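Cap5O (Staphylococcus aureus, PDB 3OJO) probably oxidises UDP-N-acetyl-mannosamine with NAD as electron acceptor, a step in the synthesis of the capsular polysaccharide. Local coordinates at residues V91-N96 / G267-V272; K134-F139 / T206-A211; N225-N230 / R292-S297. All coordinates share one frame; numbering follows the deposited sequence.

Contact 1. Residues V91-N96 / G267-V272; sequences VPTPNN and GHCLAV. With NAD (nicotinamide-adenine-dinucleotide), chain J.
Beside the nicotinamide ribose in the NAD pocket, T93 and N95 of loop 91-96 meet C269 of loop 267-272, the cysteine that forms a disulfide with C103 in this oxidised conformation. T93 looks both ways. Its OG1 lies 4.2 Å from C269 SG, and on the cofactor side it is only 2.5 Å from NAD O2D, a hydrogen bond in which either hydroxyl could be the donor. With chi1 at 60°, OG1 stands between the backbone N and the carbonyl carbon, on the same side as the T93 amide; that amide donates to NAD O3D at 2.8 Å, so one residue holds both hydroxyls of the nicotinamide ribose. In this Rossmann domain the loop leaves strand 86-89 of the parallel part of the sheet and leads toward helix 106-115. V91 lays CG1 against the adenine, 3.5 Å from NAD C5A, while the rigid P92 ring brings CD equally close to NAD C8A. Farther along, N95 extends its amide toward the second loop, ND2 resting 3.2 Å from C269 CB. Its OD1 is 3.0 Å from G267 O, but as modelled these are two acceptors and make no hydrogen bond. Glycine suits position 267, where phi is positive (46°), and its backbone is hydrogen-bonded to E334.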
loop_
_atom_site.group_PDB
_atom_site.type_symbol
_atom_site.label_atom_id
_atom_site.label_comp_id
_atom_site.label_asym_id
_atom_site.label_seq_id
_atom_site.Cartn_x
_atom_site.Cartn_y
_atom_site.Cartn_z
ATOM N N VAL B 91 -24.199 -3.316 -17.224
ATOM C CA VAL B 91 -24.005 -2.083 -17.991
ATOM C C VAL B 91 -22.685 -1.399 -17.522
ATOM O O VAL B 91 -22.151 -1.802 -16.480
ATOM C CB VAL B 91 -25.242 -1.135 -17.909
ATOM C CG1 VAL B 91 -26.515 -1.832 -18.383
ATOM C CG2 VAL B 91 -25.420 -0.581 -16.502
ATOM N N PRO B 92 -22.128 -0.383 -18.226
ATOM C CA PRO B 92 -20.886 0.224 -17.725
ATOM C C PRO B 92 -21.087 1.220 -16.583
ATOM O O PRO B 92 -22.179 1.755 -16.373
ATOM C CB PRO B 92 -20.280 0.900 -18.967
ATOM C CG PRO B 92 -21.301 0.742 -20.066
ATOM C CD PRO B 92 -22.572 0.260 -19.475
ATOM N N THR B 93 -20.024 1.436 -15.819
ATOM C CA THR B 93 -20.008 2.409 -14.722
ATOM C C THR B 93 -18.898 3.379 -15.061
ATOM O O THR B 93 -17.756 3.164 -14.665
ATOM C CB THR B 93 -19.912 1.763 -13.346
ATOM O OG1 THR B 93 -18.715 1.024 -13.303
ATOM C CG2 THR B 93 -21.078 0.868 -13.058
ATOM N N PRO B 94 -19.205 4.395 -15.906
ATOM C CA PRO B 94 -18.157 5.336 -16.334
ATOM C C PRO B 94 -17.530 6.126 -15.185
ATOM O O PRO B 94 -18.037 6.120 -14.054
ATOM C CB PRO B 94 -18.889 6.246 -17.334
ATOM C CG PRO B 94 -20.158 5.533 -17.673
ATOM C CD PRO B 94 -20.523 4.782 -16.458
ATOM N N ASN B 95 -16.386 6.748 -15.447
ATOM C CA ASN B 95 -15.770 7.518 -14.378
ATOM C C ASN B 95 -16.297 8.936 -14.370
ATOM O O ASN B 95 -16.475 9.556 -15.425
ATOM C CB ASN B 95 -14.249 7.421 -14.385
ATOM C CG ASN B 95 -13.752 6.474 -13.319
ATOM O OD1 ASN B 95 -13.234 5.381 -13.593
ATOM N ND2 ASN B 95 -13.949 6.859 -12.071
ATOM N N ASN B 96 -16.650 9.406 -13.177
ATOM C CA ASN B 96 -17.190 10.743 -12.965
ATOM C C ASN B 96 -16.094 11.798 -13.152
ATOM O O ASN B 96 -14.922 11.540 -12.839
ATOM C CB ASN B 96 -17.794 10.846 -11.561
ATOM C CG ASN B 96 -19.177 10.272 -11.413
ATOM O OD1 ASN B 96 -20.080 10.521 -12.220
ATOM N ND2 ASN B 96 -19.404 9.612 -10.290
ATOM N N GLY B 267 -8.621 3.178 -16.500
ATOM C CA GLY B 267 -9.804 2.337 -16.301
ATOM C C GLY B 267 -10.605 2.558 -15.025
ATOM O O GLY B 267 -11.115 3.655 -14.778
ATOM N N HIS B 268 -10.717 1.482 -14.226
ATOM C CA HIS B 268 -11.383 1.291 -12.921
ATOM C C HIS B 268 -11.624 2.516 -12.013
ATOM O O HIS B 268 -10.853 3.479 -12.035
ATOM C CB HIS B 268 -10.615 0.219 -12.119
ATOM C CG HIS B 268 -9.138 0.477 -12.014
ATOM N ND1 HIS B 268 -8.247 -0.009 -12.964
ATOM C CD2 HIS B 268 -8.445 1.169 -11.081
ATOM C CE1 HIS B 268 -7.047 0.403 -12.577
ATOM N NE2 HIS B 268 -7.113 1.113 -11.451
ATOM N N CYS B 269 -12.664 2.428 -11.158
ATOM C CA CYS B 269 -13.034 3.467 -10.202
ATOM C C CYS B 269 -12.902 3.005 -8.745
ATOM O O CYS B 269 -12.975 1.803 -8.464
ATOM C CB CYS B 269 -14.403 4.064 -10.514
ATOM S SG CYS B 269 -15.685 2.855 -10.956
ATOM N N LEU B 270 -12.641 3.961 -7.827
ATOM C CA LEU B 270 -12.290 3.696 -6.427
ATOM C C LEU B 270 -13.396 3.623 -5.361
ATOM O O LEU B 270 -14.561 3.893 -5.664
ATOM C CB LEU B 270 -11.162 4.637 -5.980
ATOM C CG LEU B 270 -9.963 4.779 -6.881
ATOM C CD1 LEU B 270 -8.948 5.682 -6.240
ATOM C CD2 LEU B 270 -9.334 3.426 -7.223
ATOM N N ALA B 271 -12.998 3.259 -4.101
ATOM C CA ALA B 271 -13.812 3.109 -2.880
ATOM C C ALA B 271 -14.358 4.458 -2.334
ATOM O O ALA B 271 -14.313 4.737 -1.126
ATOM C CB ALA B 271 -13.015 2.365 -1.803
ATOM N N VAL B 272 -14.897 5.284 -3.239
ATOM C CA VAL B 272 -15.466 6.575 -2.881
ATOM C C VAL B 272 -16.840 6.753 -3.481
ATOM O O VAL B 272 -17.000 6.678 -4.702
ATOM C CB VAL B 272 -14.529 7.780 -3.153
ATOM C CG1 VAL B 272 -13.500 7.945 -2.035
ATOM C CG2 VAL B 272 -13.850 7.669 -4.520
HETATM P PA NAD J . -19.005 -2.568 -22.119
HETATM O O1A NAD J . -18.955 -1.144 -22.512
HETATM O O2A NAD J . -18.136 -3.404 -22.974
HETATM O O5B NAD J . -20.527 -3.076 -22.224
HETATM C C5B NAD J . -21.600 -2.308 -21.749
HETATM C C4B NAD J . -22.775 -2.558 -22.665
HETATM O O4B NAD J . -23.969 -2.211 -21.998
HETATM C C3B NAD J . -22.706 -1.748 -23.967
HETATM O O3B NAD J . -23.004 -2.601 -25.067
HETATM C C2B NAD J . -23.852 -0.757 -23.803
HETATM O O2B NAD J . -24.447 -0.371 -25.025
HETATM C C1B NAD J . -24.813 -1.514 -22.904
HETATM N N9A NAD J . -25.697 -0.592 -22.175
HETATM C C8A NAD J . -25.336 0.620 -21.629
HETATM N N7A NAD J . -26.390 1.118 -20.944
HETATM C C5A NAD J . -27.415 0.238 -21.058
HETATM C C6A NAD J . -28.722 0.264 -20.571
HETATM N N6A NAD J . -29.113 1.314 -19.840
HETATM N N1A NAD J . -29.576 -0.801 -20.848
HETATM C C2A NAD J . -29.131 -1.884 -21.589
HETATM N N3A NAD J . -27.836 -1.902 -22.071
HETATM C C4A NAD J . -26.992 -0.859 -21.811
HETATM O O3 NAD J . -18.628 -2.680 -20.547
HETATM P PN NAD J . -18.095 -4.024 -19.851
HETATM O O1N NAD J . -16.633 -4.108 -20.099
HETATM O O2N NAD J . -18.984 -5.158 -20.210
HETATM O O5D NAD J . -18.255 -3.701 -18.307
HETATM C C5D NAD J . -19.418 -3.102 -17.795
HETATM C C4D NAD J . -19.139 -2.713 -16.347
HETATM O O4D NAD J . -18.818 -3.865 -15.582
HETATM C C3D NAD J . -17.906 -1.827 -16.165
HETATM O O3D NAD J . -18.047 -0.468 -16.532
HETATM C C2D NAD J . -17.677 -2.014 -14.686
HETATM O O2D NAD J . -18.739 -1.415 -13.988
HETATM C C1D NAD J . -17.907 -3.511 -14.552
HETATM N N1N NAD J . -16.585 -4.168 -14.673
HETATM C C2N NAD J . -16.117 -4.665 -15.869
HETATM C C3N NAD J . -14.841 -5.246 -15.930
HETATM C C7N NAD J . -14.481 -6.166 -17.064
HETATM O O7N NAD J . -13.839 -7.385 -16.742
HETATM N N7N NAD J . -14.744 -5.807 -18.327
HETATM C C4N NAD J . -14.038 -5.284 -14.781
HETATM C C5N NAD J . -14.500 -4.745 -13.582
HETATM C C6N NAD J . -15.775 -4.175 -13.556
#

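Contact 2. Residues K134-F139 / T206-A211; sequences KTMDDF and TDARTA
The start of helix 135-145 comes up beside the start of helix 208-238, with K134 CA 5.5 Å from R209 CA and M136 CA 6.4 Å from A208 CA. K134 and D137 approach the R209 side chain differently. K134 runs alongside it, pointing the same way, and a bend at chi3 (80°) brings CE over one face of the guanidinium. Their like-charged ends are close, K134 NZ being 3.6 Å from R209 NH1. Each is hydrogen-bonded to a carbonyl of the second subunit, the lysine to L239 O and the arginine to N240 O of that chain. These acceptors and nearby carboxylates probably offset the like charges, and long basic side chains suit a place from which the partner must be reached. D137 crosses the arginine at about a right angle, its carboxylate plane turned 63° from the guanidinium, in a long salt bridge of 3.7 Å from OD2 to R209 NH2. D207 adds another long one, OD2 to R209 NE at 3.8 Å, so the arginine is shared by two acids in a small salt-bridge network. D207 is also the N-cap of helix 208-238: its OD1 takes a 2.6 Å hydrogen bond from T210 OG1 and a weak one from T210 N. Deeper than the charged groups, M136 CB packs on A208 CB (3.7 Å), where the small alanine admits the neighbouring helix. E212, on the next turn, accepts from the amides of K134 and M136 at the other helix's start. M136 continues inward onto strand 156-159, and helix 208-238 starts directly after strand 203-207, an outermost strand of the Rossmann sheet, whose T206 pairs with strand 178-182.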
loop_
_atom_site.group_PDB
_atom_site.type_symbol
_atom_site.label_atom_id
_atom_site.label_comp_id
_atom_site.label_asym_id
_atom_site.label_seq_id
_atom_site.Cartn_x
_atom_site.Cartn_y
_atom_site.Cartn_z
ATOM N N LYS B 134 -22.832 0.994 -0.619
ATOM C CA LYS B 134 -24.179 1.392 -0.202
ATOM C C LYS B 134 -25.183 1.667 -1.329
ATOM O O LYS B 134 -26.272 2.154 -1.058
ATOM C CB LYS B 134 -24.173 2.428 0.945
ATOM C CG LYS B 134 -23.535 1.844 2.207
ATOM C CD LYS B 134 -24.092 2.428 3.432
ATOM C CE LYS B 134 -25.409 1.912 3.945
ATOM N NZ LYS B 134 -25.560 2.419 5.334
ATOM N N THR B 135 -24.841 1.280 -2.583
ATOM C CA THR B 135 -25.707 1.414 -3.764
ATOM C C THR B 135 -26.898 0.463 -3.649
ATOM O O THR B 135 -28.036 0.859 -3.909
ATOM C CB THR B 135 -24.909 1.150 -5.050
ATOM O OG1 THR B 135 -23.942 2.183 -5.202
ATOM C CG2 THR B 135 -25.785 1.066 -6.307
ATOM N N MET B 136 -26.635 -0.788 -3.271
ATOM C CA MET B 136 -27.682 -1.791 -3.138
ATOM C C MET B 136 -28.693 -1.404 -2.061
ATOM O O MET B 136 -29.888 -1.368 -2.330
ATOM C CB MET B 136 -27.080 -3.179 -2.870
ATOM C CG MET B 136 -26.290 -3.743 -4.031
ATOM S SD MET B 136 -27.136 -3.729 -5.627
ATOM C CE MET B 136 -28.347 -4.988 -5.386
ATOM N N ASP B 137 -28.190 -1.014 -0.889
ATOM C CA ASP B 137 -28.957 -0.618 0.281
ATOM C C ASP B 137 -29.622 0.761 0.193
ATOM O O ASP B 137 -30.785 0.886 0.581
ATOM C CB ASP B 137 -28.079 -0.720 1.549
ATOM C CG ASP B 137 -27.740 -2.152 1.939
ATOM O OD1 ASP B 137 -26.598 -2.607 1.634
ATOM O OD2 ASP B 137 -28.617 -2.828 2.524
ATOM N N ASP B 138 -28.894 1.796 -0.265
ATOM C CA ASP B 138 -29.403 3.173 -0.291
ATOM C C ASP B 138 -29.990 3.676 -1.606
ATOM O O ASP B 138 -30.651 4.723 -1.602
ATOM C CB ASP B 138 -28.326 4.167 0.208
ATOM C CG ASP B 138 -27.775 3.941 1.602
ATOM O OD1 ASP B 138 -28.317 3.065 2.330
ATOM O OD2 ASP B 138 -26.803 4.643 1.974
ATOM N N PHE B 139 -29.730 2.972 -2.727
ATOM C CA PHE B 139 -30.184 3.399 -4.052
ATOM C C PHE B 139 -31.066 2.381 -4.753
ATOM O O PHE B 139 -32.080 2.771 -5.332
ATOM C CB PHE B 139 -28.995 3.776 -4.950
ATOM C CG PHE B 139 -28.222 5.016 -4.559
ATOM C CD1 PHE B 139 -27.374 5.009 -3.456
ATOM C CD2 PHE B 139 -28.272 6.163 -5.348
ATOM C CE1 PHE B 139 -26.640 6.144 -3.111
ATOM C CE2 PHE B 139 -27.527 7.298 -5.009
ATOM C CZ PHE B 139 -26.716 7.280 -3.893
ATOM N N THR B 206 -21.635 -13.115 1.658
ATOM C CA THR B 206 -21.501 -11.888 2.438
ATOM C C THR B 206 -22.669 -10.969 2.147
ATOM O O THR B 206 -23.504 -11.321 1.330
ATOM C CB THR B 206 -20.107 -11.234 2.222
ATOM O OG1 THR B 206 -20.057 -10.064 3.019
ATOM C CG2 THR B 206 -19.809 -10.881 0.757
ATOM N N ASP B 207 -22.740 -9.810 2.809
ATOM C CA ASP B 207 -23.785 -8.842 2.518
ATOM C C ASP B 207 -23.318 -7.875 1.399
ATOM O O ASP B 207 -22.115 -7.748 1.135
ATOM C CB ASP B 207 -24.286 -8.116 3.790
ATOM C CG ASP B 207 -23.269 -7.213 4.479
ATOM O OD1 ASP B 207 -22.082 -7.233 4.074
ATOM O OD2 ASP B 207 -23.682 -6.427 5.367
ATOM N N ALA B 208 -24.285 -7.246 0.724
ATOM C CA ALA B 208 -24.076 -6.349 -0.403
ATOM C C ALA B 208 -23.036 -5.246 -0.142
ATOM O O ALA B 208 -22.149 -5.068 -0.976
ATOM C CB ALA B 208 -25.400 -5.762 -0.864
ATOM N N ARG B 209 -23.097 -4.572 1.016
ATOM C CA ARG B 209 -22.150 -3.516 1.385
ATOM C C ARG B 209 -20.689 -4.006 1.483
ATOM O O ARG B 209 -19.791 -3.268 1.095
ATOM C CB ARG B 209 -22.608 -2.750 2.651
ATOM C CG ARG B 209 -22.538 -3.548 3.978
ATOM C CD ARG B 209 -23.158 -2.777 5.127
ATOM N NE ARG B 209 -24.623 -2.721 5.028
ATOM C CZ ARG B 209 -25.395 -1.831 5.650
ATOM N NH1 ARG B 209 -24.860 -0.919 6.445
ATOM N NH2 ARG B 209 -26.703 -1.845 5.476
ATOM N N THR B 210 -20.465 -5.244 1.969
ATOM C CA THR B 210 -19.145 -5.854 2.093
ATOM C C THR B 210 -18.588 -6.194 0.718
ATOM O O THR B 210 -17.404 -5.969 0.482
ATOM C CB THR B 210 -19.169 -7.037 3.077
ATOM O OG1 THR B 210 -19.579 -6.549 4.355
ATOM C CG2 THR B 210 -17.795 -7.729 3.224
ATOM N N ALA B 211 -19.450 -6.699 -0.184
ATOM C CA ALA B 211 -19.103 -7.041 -1.559
ATOM C C ALA B 211 -18.689 -5.772 -2.339
ATOM O O ALA B 211 -17.734 -5.809 -3.133
ATOM C CB ALA B 211 -20.305 -7.706 -2.248
#

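Contact 3. Residues N225-N230 / R292-S297; sequences NIALAN and REINNS
The amide of N295 is held from one end and packed at the other: ND2 donates to D223 O, which fixes its rotation, while OD1 lies over A227, 3.3 Å from A227 CA. The A227 N-H is near OD1 but badly angled, so no hydrogen bond forms there. A227 is the small residue at the crossing, its CA 5.6 Å from that of N295, and it lets the axes of segments 225-230 and 292-297 come within 8.6 Å at 56°. I294 packs through its beta carbon and the CG2 methyl: with CG1 beside the backbone N (chi1 -62°), CG2 falls anti to that N and comes to 3.5 Å from A227 O, while N230 CB sits just beyond the same methyl. A branched aliphatic chain suits this groove between the alanine and N230. Beside it S297 OG is gripped twice: it donates to I294 O at 2.7 Å, tilted 20° from the carbonyl plane, and is hydrogen-bonded to K234 NZ, reaching over from helix 208-238. A hydroxyl suits this spot because it can serve its own helix and the neighbour together. Both helices belong to the central domain, where 208-238 and 286-312 lie against each other, with the loop residue V265 packed on I226 and N295. L287 of the second subunit covers A227 and I294, and N225 is hydrogen-bonded to N225 of that subunit.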
loop_
_atom_site.group_PDB
_atom_site.type_symbol
_atom_site.label_atom_id
_atom_site.label_comp_id
_atom_site.label_asym_id
_atom_site.label_seq_id
_atom_site.Cartn_x
_atom_site.Cartn_y
_atom_site.Cartn_z
ATOM N N ASN B 225 -0.842 2.524 -3.795
ATOM C CA ASN B 225 0.478 1.911 -3.890
ATOM C C ASN B 225 1.246 2.291 -5.173
ATOM O O ASN B 225 2.472 2.485 -5.138
ATOM C CB ASN B 225 0.414 0.424 -3.629
ATOM C CG ASN B 225 0.450 0.140 -2.161
ATOM O OD1 ASN B 225 -0.581 -0.029 -1.512
ATOM N ND2 ASN B 225 1.627 0.223 -1.580
ATOM N N ILE B 226 0.507 2.463 -6.276
ATOM C CA ILE B 226 1.058 2.920 -7.541
ATOM C C ILE B 226 1.478 4.386 -7.361
ATOM O O ILE B 226 2.576 4.739 -7.768
ATOM C CB ILE B 226 0.102 2.680 -8.736
ATOM C CG1 ILE B 226 0.021 1.155 -9.054
ATOM C CG2 ILE B 226 0.559 3.488 -9.963
ATOM C CD1 ILE B 226 -1.022 0.779 -10.215
ATOM N N ALA B 227 0.636 5.211 -6.692
ATOM C CA ALA B 227 0.934 6.615 -6.354
ATOM C C ALA B 227 2.243 6.686 -5.539
ATOM O O ALA B 227 3.099 7.522 -5.825
ATOM C CB ALA B 227 -0.214 7.214 -5.555
ATOM N N LEU B 228 2.411 5.777 -4.568
ATOM C CA LEU B 228 3.627 5.691 -3.758
ATOM C C LEU B 228 4.881 5.460 -4.612
ATOM O O LEU B 228 5.864 6.171 -4.457
ATOM C CB LEU B 228 3.470 4.641 -2.648
ATOM C CG LEU B 228 4.711 4.372 -1.769
ATOM C CD1 LEU B 228 5.228 5.651 -1.136
ATOM C CD2 LEU B 228 4.393 3.371 -0.723
ATOM N N ALA B 229 4.809 4.498 -5.534
ATOM C CA ALA B 229 5.852 4.140 -6.489
ATOM C C ALA B 229 6.186 5.330 -7.380
ATOM O O ALA B 229 7.359 5.665 -7.528
ATOM C CB ALA B 229 5.394 2.957 -7.325
ATOM N N ASN B 230 5.153 6.003 -7.917
ATOM C CA ASN B 230 5.279 7.172 -8.779
ATOM C C ASN B 230 5.883 8.370 -8.065
ATOM O O ASN B 230 6.707 9.075 -8.644
ATOM C CB ASN B 230 3.937 7.514 -9.409
ATOM C CG ASN B 230 3.520 6.600 -10.542
ATOM O OD1 ASN B 230 2.347 6.419 -10.832
ATOM N ND2 ASN B 230 4.452 6.101 -11.282
ATOM N N ARG B 292 -4.614 9.829 -6.111
ATOM C CA ARG B 292 -5.260 10.154 -7.384
ATOM C C ARG B 292 -4.571 11.369 -8.037
ATOM O O ARG B 292 -4.289 11.353 -9.241
ATOM C CB ARG B 292 -6.754 10.443 -7.147
ATOM C CG ARG B 292 -7.631 9.196 -7.026
ATOM C CD ARG B 292 -8.191 8.758 -8.364
ATOM N NE ARG B 292 -7.220 7.990 -9.157
ATOM C CZ ARG B 292 -6.618 8.433 -10.261
ATOM N NH1 ARG B 292 -6.895 9.640 -10.739
ATOM N NH2 ARG B 292 -5.736 7.672 -10.893
ATOM N N GLU B 293 -4.260 12.392 -7.216
ATOM C CA GLU B 293 -3.558 13.605 -7.635
ATOM C C GLU B 293 -2.193 13.265 -8.215
ATOM O O GLU B 293 -1.854 13.782 -9.286
ATOM C CB GLU B 293 -3.405 14.590 -6.465
ATOM C CG GLU B 293 -4.691 15.326 -6.091
ATOM C CD GLU B 293 -4.730 16.079 -4.767
ATOM O OE1 GLU B 293 -5.839 16.504 -4.371
ATOM O OE2 GLU B 293 -3.663 16.257 -4.132
ATOM N N ILE B 294 -1.426 12.359 -7.529
ATOM C CA ILE B 294 -0.099 11.892 -7.942
ATOM C C ILE B 294 -0.208 11.133 -9.243
ATOM O O ILE B 294 0.524 11.442 -10.179
ATOM C CB ILE B 294 0.668 11.112 -6.819
ATOM C CG1 ILE B 294 0.940 12.010 -5.595
ATOM C CG2 ILE B 294 1.984 10.528 -7.325
ATOM C CD1 ILE B 294 0.948 11.281 -4.300
ATOM N N ASN B 295 -1.170 10.205 -9.336
ATOM C CA ASN B 295 -1.399 9.418 -10.549
ATOM C C ASN B 295 -1.834 10.249 -11.754
ATOM O O ASN B 295 -1.399 9.967 -12.882
ATOM C CB ASN B 295 -2.301 8.209 -10.293
ATOM C CG ASN B 295 -1.670 7.188 -9.373
ATOM O OD1 ASN B 295 -0.446 7.068 -9.267
ATOM N ND2 ASN B 295 -2.485 6.431 -8.672
ATOM N N ASN B 296 -2.624 11.308 -11.497
ATOM C CA ASN B 296 -3.086 12.253 -12.516
ATOM C C ASN B 296 -1.946 13.137 -13.033
ATOM O O ASN B 296 -2.016 13.605 -14.169
ATOM C CB ASN B 296 -4.210 13.150 -11.963
ATOM C CG ASN B 296 -5.556 12.481 -11.826
ATOM O OD1 ASN B 296 -5.864 11.453 -12.450
ATOM N ND2 ASN B 296 -6.386 13.043 -10.986
ATOM N N SER B 297 -0.919 13.386 -12.195
ATOM C CA SER B 297 0.224 14.237 -12.532
ATOM C C SER B 297 1.303 13.526 -13.368
ATOM O O SER B 297 2.205 14.202 -13.874
ATOM C CB SER B 297 0.839 14.807 -11.254
ATOM O OG SER B 297 1.639 13.831 -10.597
#

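In the fold
Helix 208-238 ties two of the contacts together: contact 2 lies at its start, against the Rossmann domain, and contact 3 farther along, against helix 286-312, their centres about 28 Å apart. Contact 1 lies about 16 and 17 Å from them, centre to centre, joining the NAD-binding loop to a loop of the central domain. It touches contact 3, L270 CD1 packing on R292 CD at 3.8 Å, but not contact 2. Along the chain both segments of contact 2 fall between those of contact 1, whereas contacts 1 and 3 interleave. Contacts 2 and 3 both reach the second subunit, so the helix linking the two domains also serves the dimer, while contact 1 faces the cofactor.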